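PDB 6MAB: sigma regulatory family protein-PP2C phosphatase from Chlamydia trachomatis serovar L2, which probably acts as a membrane-bound phosphatase in a signalling pathway, its periplasmic sensor domain, the piece seen here, being implicated in regulation of the TCA cycle. Local coordinates for residues Asp37-Phe42 with Phe46-Gly51; Gln103-Ser108 with Leu143-Thr148. All blocks are in the same frame, centred on the assembly; numbering follows the deposited sequence.

Contact 1: Asp37-Phe42 with Phe46-Gly51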
loop_
_atom_site.group_PDB
_atom_site.type_symbol
_atom_site.label_atom_id
_atom_site.label_comp_id
_atom_site.label_asym_id
_atom_site.label_seq_id
_atom_site.Cartn_x
_atom_site.Cartn_y
_atom_site.Cartn_z
ATOM N N ASP A 37 0.963 -17.211 5.450
ATOM C CA ASP A 37 2.228 -17.917 5.275
ATOM C C ASP A 37 3.298 -17.365 6.210
ATOM O O ASP A 37 4.117 -18.126 6.737
ATOM C CB ASP A 37 2.697 -17.838 3.817
ATOM C CG ASP A 37 1.887 -18.725 2.883
ATOM O OD1 ASP A 37 1.203 -19.635 3.381
ATOM O OD2 ASP A 37 1.952 -18.508 1.652
ATOM N N ILE A 38 3.312 -16.040 6.420
ATOM C CA ILE A 38 4.269 -15.431 7.330
ATOM C C ILE A 38 4.015 -15.865 8.770
ATOM O O ILE A 38 4.959 -16.205 9.494
ATOM C CB ILE A 38 4.226 -13.899 7.176
ATOM C CG1 ILE A 38 4.753 -13.515 5.796
ATOM C CG2 ILE A 38 5.070 -13.235 8.253
ATOM C CD1 ILE A 38 4.467 -12.084 5.438
ATOM N N LEU A 39 2.745 -15.890 9.207
ATOM C CA LEU A 39 2.448 -16.343 10.566
ATOM C C LEU A 39 2.822 -17.811 10.732
ATOM O O LEU A 39 3.407 -18.216 11.751
ATOM C CB LEU A 39 0.973 -16.124 10.901
ATOM C CG LEU A 39 0.472 -16.650 12.263
ATOM C CD1 LEU A 39 1.160 -15.913 13.398
ATOM C CD2 LEU A 39 -1.030 -16.507 12.408
ATOM N N ALA A 40 2.504 -18.623 9.734
ATOM C CA ALA A 40 2.822 -20.041 9.815
ATOM C C ALA A 40 4.326 -20.270 9.906
ATOM O O ALA A 40 4.780 -21.157 10.640
ATOM C CB ALA A 40 2.251 -20.771 8.603
ATOM N N LEU A 41 5.110 -19.510 9.131
ATOM C CA LEU A 41 6.564 -19.628 9.179
ATOM C C LEU A 41 7.079 -19.217 10.545
ATOM O O LEU A 41 7.854 -19.937 11.176
ATOM C CB LEU A 41 7.213 -18.747 8.095
ATOM C CG LEU A 41 8.750 -18.701 8.081
ATOM C CD1 LEU A 41 9.313 -20.116 7.887
ATOM C CD2 LEU A 41 9.240 -17.737 6.986
ATOM N N PHE A 42 6.634 -18.053 11.016
ATOM C CA PHE A 42 7.068 -17.550 12.307
ATOM C C PHE A 42 6.747 -18.536 13.416
ATOM O O PHE A 42 7.580 -18.777 14.295
ATOM C CB PHE A 42 6.414 -16.200 12.580
ATOM C CG PHE A 42 6.912 -15.539 13.817
ATOM C CD1 PHE A 42 8.050 -14.754 13.767
ATOM C CD2 PHE A 42 6.274 -15.721 15.028
ATOM C CE1 PHE A 42 8.536 -14.153 14.906
ATOM C CE2 PHE A 42 6.767 -15.121 16.168
ATOM C CZ PHE A 42 7.896 -14.337 16.095
ATOM N N PHE A 46 9.212 -20.057 16.180
ATOM C CA PHE A 46 9.006 -19.635 17.564
ATOM C C PHE A 46 7.599 -20.013 18.023
ATOM O O PHE A 46 6.613 -19.649 17.374
ATOM C CB PHE A 46 9.214 -18.135 17.686
ATOM C CG PHE A 46 10.456 -17.659 17.012
ATOM C CD1 PHE A 46 11.690 -17.827 17.611
ATOM C CD2 PHE A 46 10.394 -17.073 15.762
ATOM C CE1 PHE A 46 12.842 -17.387 16.983
ATOM C CE2 PHE A 46 11.534 -16.636 15.128
ATOM C CZ PHE A 46 12.763 -16.794 15.736
ATOM N N ASP A 47 7.506 -20.698 19.163
ATOM C CA ASP A 47 6.229 -21.252 19.618
ATOM C C ASP A 47 5.323 -20.164 20.190
ATOM O O ASP A 47 5.682 -19.494 21.165
ATOM C CB ASP A 47 6.468 -22.331 20.671
ATOM C CG ASP A 47 5.174 -22.888 21.226
ATOM O OD1 ASP A 47 4.280 -23.215 20.414
ATOM O OD2 ASP A 47 5.050 -22.991 22.467
ATOM N N LEU A 48 4.131 -20.011 19.613
ATOM C CA LEU A 48 3.168 -19.024 20.087
ATOM C C LEU A 48 2.037 -19.636 20.900
ATOM O O LEU A 48 1.102 -18.920 21.269
ATOM C CB LEU A 48 2.577 -18.248 18.910
ATOM C CG LEU A 48 3.444 -17.165 18.275
ATOM C CD1 LEU A 48 2.752 -16.564 17.054
ATOM C CD2 LEU A 48 3.776 -16.074 19.287
ATOM N N ASP A 49 2.099 -20.940 21.186
ATOM C CA ASP A 49 1.015 -21.589 21.918
ATOM C C ASP A 49 0.828 -20.971 23.297
ATOM O O ASP A 49 -0.306 -20.834 23.777
ATOM C CB ASP A 49 1.288 -23.091 22.049
ATOM C CG ASP A 49 0.954 -23.866 20.786
ATOM O OD1 ASP A 49 0.448 -23.257 19.816
ATOM O OD2 ASP A 49 1.194 -25.095 20.770
ATOM N N ARG A 50 1.927 -20.609 23.957
ATOM C CA ARG A 50 1.883 -20.034 25.295
ATOM C C ARG A 50 1.668 -18.524 25.289
ATOM O O ARG A 50 1.601 -17.920 26.362
ATOM C CB ARG A 50 3.177 -20.366 26.047
ATOM N N GLY A 51 1.557 -17.904 24.124
ATOM C CA GLY A 51 1.316 -16.479 24.023
ATOM C C GLY A 51 2.537 -15.731 23.518
ATOM O O GLY A 51 3.476 -16.308 22.963
#
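Phe-42 and Phe-46 meet where helix 35-45 gives way to a loop: the amide N of Phe-46 donates to the carbonyl O of Phe-42 at 2.8 Å with an N-H...O angle of 174°, a helix-type bond from residue i+4 back to residue i, whose donor is the first residue to leave helical angles. The chain then leads away from the helix, but the side chains of Phe-46 and Leu-48 start back toward it. Phe-42 meets both, in different ways. Its CG is anti to the backbone N (chi1 -174°), which swings the ring alongside the start of the loop, within reach of Phe-46 and Leu-48. Over one face of this ring, off centre toward the rim, comes CD2 of Phe-46, 3.6 Å from CE1 of Phe-42. The two rings are inclined at 46° with centroids 5.0 Å apart, an oblique packing that is neither a stack nor an edge-to-face pair. At the edge of the Phe-42 ring, near its plane, sits the methyl CD1 of Leu-48, 4.1 Å from CD2 of Phe-42. The same methyl touches CD1 of Leu-39, about one helical turn before Phe-42, at 4.0 Å. A branched leucine suits this place because one methyl can serve both a ring edge and another leucine, whereas the broad flat phenylalanines bridge helix and loop. Leu-48 to Gly-51 form a type I turn; at the backbone angles of Gly-51 a side chain would press on the preceding carbonyl O, so glycine suits the place. The Phe-42 side chain, buried, touches Ile-75, Leu-77 and Leu-146 of the five-stranded antiparallel sheet and Met-64 of helix 58-68, while Phe-46 packs on Leu-60, Glu-63 and Ile-67 of that same helix.

Contact 2: Gln103-Ser108 with Leu143-Thr148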
loop_
_atom_site.group_PDB
_atom_site.type_symbol
_atom_site.label_atom_id
_atom_site.label_comp_id
_atom_site.label_asym_id
_atom_site.label_seq_id
_atom_site.Cartn_x
_atom_site.Cartn_y
_atom_site.Cartn_z
ATOM N N GLN A 103 0.018 3.857 17.483
ATOM C CA GLN A 103 -0.198 4.538 16.212
ATOM C C GLN A 103 0.085 3.624 15.034
ATOM O O GLN A 103 -0.456 3.848 13.951
ATOM C CB GLN A 103 0.695 5.764 16.093
ATOM C CG GLN A 103 -0.051 7.080 16.024
ATOM C CD GLN A 103 -0.599 7.487 17.358
ATOM O OE1 GLN A 103 -1.251 6.695 18.038
ATOM N NE2 GLN A 103 -0.333 8.728 17.755
ATOM N N GLU A 104 0.920 2.610 15.230
ATOM C CA GLU A 104 1.346 1.746 14.138
ATOM C C GLU A 104 0.341 0.630 13.861
ATOM O O GLU A 104 0.304 0.090 12.748
ATOM C CB GLU A 104 2.721 1.141 14.470
ATOM C CG GLU A 104 3.924 2.077 14.325
ATOM C CD GLU A 104 4.158 3.023 15.517
ATOM O OE1 GLU A 104 3.370 3.035 16.496
ATOM O OE2 GLU A 104 5.166 3.759 15.468
ATOM N N ILE A 105 -0.444 0.241 14.853
ATOM C CA ILE A 105 -1.371 -0.882 14.708
ATOM C C ILE A 105 -2.717 -0.335 14.272
ATOM O O ILE A 105 -3.280 0.529 14.938
ATOM C CB ILE A 105 -1.509 -1.658 16.028
ATOM C CG1 ILE A 105 -0.187 -2.295 16.448
ATOM C CG2 ILE A 105 -2.610 -2.735 15.941
ATOM C CD1 ILE A 105 0.411 -3.280 15.480
ATOM N N PHE A 106 -3.261 -0.860 13.183
ATOM C CA PHE A 106 -4.530 -0.460 12.607
ATOM C C PHE A 106 -5.507 -1.624 12.495
ATOM O O PHE A 106 -6.554 -1.456 11.866
ATOM C CB PHE A 106 -4.340 0.121 11.191
ATOM C CG PHE A 106 -3.034 0.852 10.969
ATOM C CD1 PHE A 106 -2.705 1.964 11.718
ATOM C CD2 PHE A 106 -2.159 0.446 9.966
ATOM C CE1 PHE A 106 -1.522 2.642 11.493
ATOM C CE2 PHE A 106 -0.973 1.124 9.740
ATOM C CZ PHE A 106 -0.659 2.226 10.507
ATOM N N LEU A 107 -5.151 -2.802 12.993
ATOM C CA LEU A 107 -5.955 -4.019 12.858
ATOM C C LEU A 107 -6.927 -4.161 14.030
ATOM O O LEU A 107 -6.511 -4.161 15.194
ATOM C CB LEU A 107 -5.020 -5.218 12.800
ATOM C CG LEU A 107 -5.630 -6.645 12.757
ATOM C CD1 LEU A 107 -6.408 -6.850 11.498
ATOM C CD2 LEU A 107 -4.562 -7.693 12.861
ATOM N N SER A 108 -8.209 -4.329 13.728
ATOM C CA SER A 108 -9.198 -4.454 14.790
ATOM C C SER A 108 -9.276 -5.902 15.264
ATOM O O SER A 108 -8.755 -6.819 14.624
ATOM C CB SER A 108 -10.567 -3.957 14.319
ATOM O OG SER A 108 -11.173 -4.877 13.435
ATOM N N LEU A 143 -4.193 -11.582 21.669
ATOM C CA LEU A 143 -3.057 -11.459 22.571
ATOM C C LEU A 143 -2.029 -10.468 22.068
ATOM O O LEU A 143 -1.221 -9.956 22.852
ATOM C CB LEU A 143 -2.375 -12.814 22.744
ATOM C CG LEU A 143 -3.227 -13.957 23.324
ATOM C CD1 LEU A 143 -2.431 -15.240 23.440
ATOM C CD2 LEU A 143 -3.767 -13.558 24.702
ATOM N N GLY A 144 -2.036 -10.203 20.773
ATOM C CA GLY A 144 -1.021 -9.371 20.176
ATOM C C GLY A 144 -1.168 -9.422 18.674
ATOM O O GLY A 144 -2.119 -10.003 18.144
ATOM N N VAL A 145 -0.204 -8.810 18.006
ATOM C CA VAL A 145 -0.210 -8.681 16.557
ATOM C C VAL A 145 1.177 -9.022 16.038
ATOM O O VAL A 145 2.178 -8.593 16.610
ATOM C CB VAL A 145 -0.627 -7.259 16.133
ATOM C CG1 VAL A 145 -0.454 -7.063 14.616
ATOM C CG2 VAL A 145 -2.074 -7.010 16.551
ATOM N N LEU A 146 1.238 -9.830 14.975
ATOM C CA LEU A 146 2.476 -10.044 14.226
ATOM C C LEU A 146 2.534 -8.983 13.134
ATOM O O LEU A 146 1.679 -8.947 12.237
ATOM C CB LEU A 146 2.531 -11.444 13.627
ATOM C CG LEU A 146 3.824 -11.740 12.859
ATOM C CD1 LEU A 146 5.029 -11.672 13.783
ATOM C CD2 LEU A 146 3.770 -13.116 12.206
ATOM N N TYR A 147 3.514 -8.081 13.254
ATOM C CA TYR A 147 3.654 -6.885 12.445
ATOM C C TYR A 147 4.882 -7.039 11.551
ATOM O O TYR A 147 5.985 -7.254 12.055
ATOM C CB TYR A 147 3.795 -5.705 13.402
ATOM C CG TYR A 147 3.995 -4.331 12.797
ATOM C CD1 TYR A 147 5.249 -3.896 12.427
ATOM C CD2 TYR A 147 2.926 -3.453 12.661
ATOM C CE1 TYR A 147 5.440 -2.607 11.894
ATOM C CE2 TYR A 147 3.108 -2.171 12.131
ATOM C CZ TYR A 147 4.365 -1.761 11.763
ATOM O OH TYR A 147 4.566 -0.490 11.254
ATOM N N THR A 148 4.696 -6.951 10.230
ATOM C CA THR A 148 5.822 -7.037 9.306
ATOM C C THR A 148 5.809 -5.877 8.312
ATOM O O THR A 148 4.748 -5.382 7.890
ATOM C CB THR A 148 5.888 -8.365 8.544
ATOM O OG1 THR A 148 4.683 -8.567 7.830
ATOM C CG2 THR A 148 6.104 -9.532 9.495
HETATM O O HOH W 1 2.311 0.875 10.815
#
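Ile-105 and Val-145 mark the closest backbone approach, yet their CA atoms are 8.1 Å apart and no direct hydrogen bond links the segments: the irregular loop 103-108 lies over one face of the sheet to which strand 143-148 belongs and meets it through side chains. Val-145 and Tyr-147, two apart on the strand, both start toward the loop, whereas Leu-146 between them points away from it. To both of them comes the CD1 methyl of Ile-105, tip to tip with Val-145 at 4.0 Å from its CG1, and 3.8 Å from CD2 of Tyr-147, which it approaches obliquely. With CG1 anti to the carbonyl carbon (chi1 -63°) and a further bend at chi2, the ethyl branch of isoleucine turns its CD1 toward the strand, where valine offers a methyl at packing distance. The strand belongs to the five-stranded antiparallel sheet of the periplasmic sensor domain, where it runs between strands 74-80 and 126-135; the loop crosses over the face turned from helix 35-45. Tyr-147 reaches farther than Val-145. With CG anti to the backbone N (chi1 178°), its ring extends to Glu-104, whose carbonyl O lies at the ring edge, 3.7 Å from CE2. The hydroxyl OH gives its proton to a water 2.7 Å away, lying in the ring plane, and that water in turn donates to Glu-104 O at 2.9 Å. A tyrosine thus combines apolar packing with a water-mediated grip on the loop backbone. Glu-104 O also receives a hydrogen bond from Gln-131 NE2, giving this carbonyl two donors. The aliphatic part of Glu-104 rests near the hydroxyl, its CB 4.1 Å from Tyr-147 OH, before the chain bends at chi2 and takes the carboxylate to a salt bridge with Arg-207.

Contacts 1 and 2 lie on opposite faces of the five-stranded antiparallel sheet, their centres about 15 Å apart, and follow one another along the chain, contact 1 closing before contact 2 opens. Strand 142-151 supplies one side of contact 2 and is touched from its other face by contact 1. Leu-146, directed away from loop 103-108, packs its CD2 on CA of Leu-39 at 3.9 Å, and Ile-38 CG2 meets Thr-148 CG2 at 4.0 Å. The loop of contact 1 also reaches the strand, Gly-51 CA lying 4.0 Å from CD1 of Leu-143. Within this part of the sensor domain the sheet thus lies between helix 35-45 with its following loop and loop 103-108.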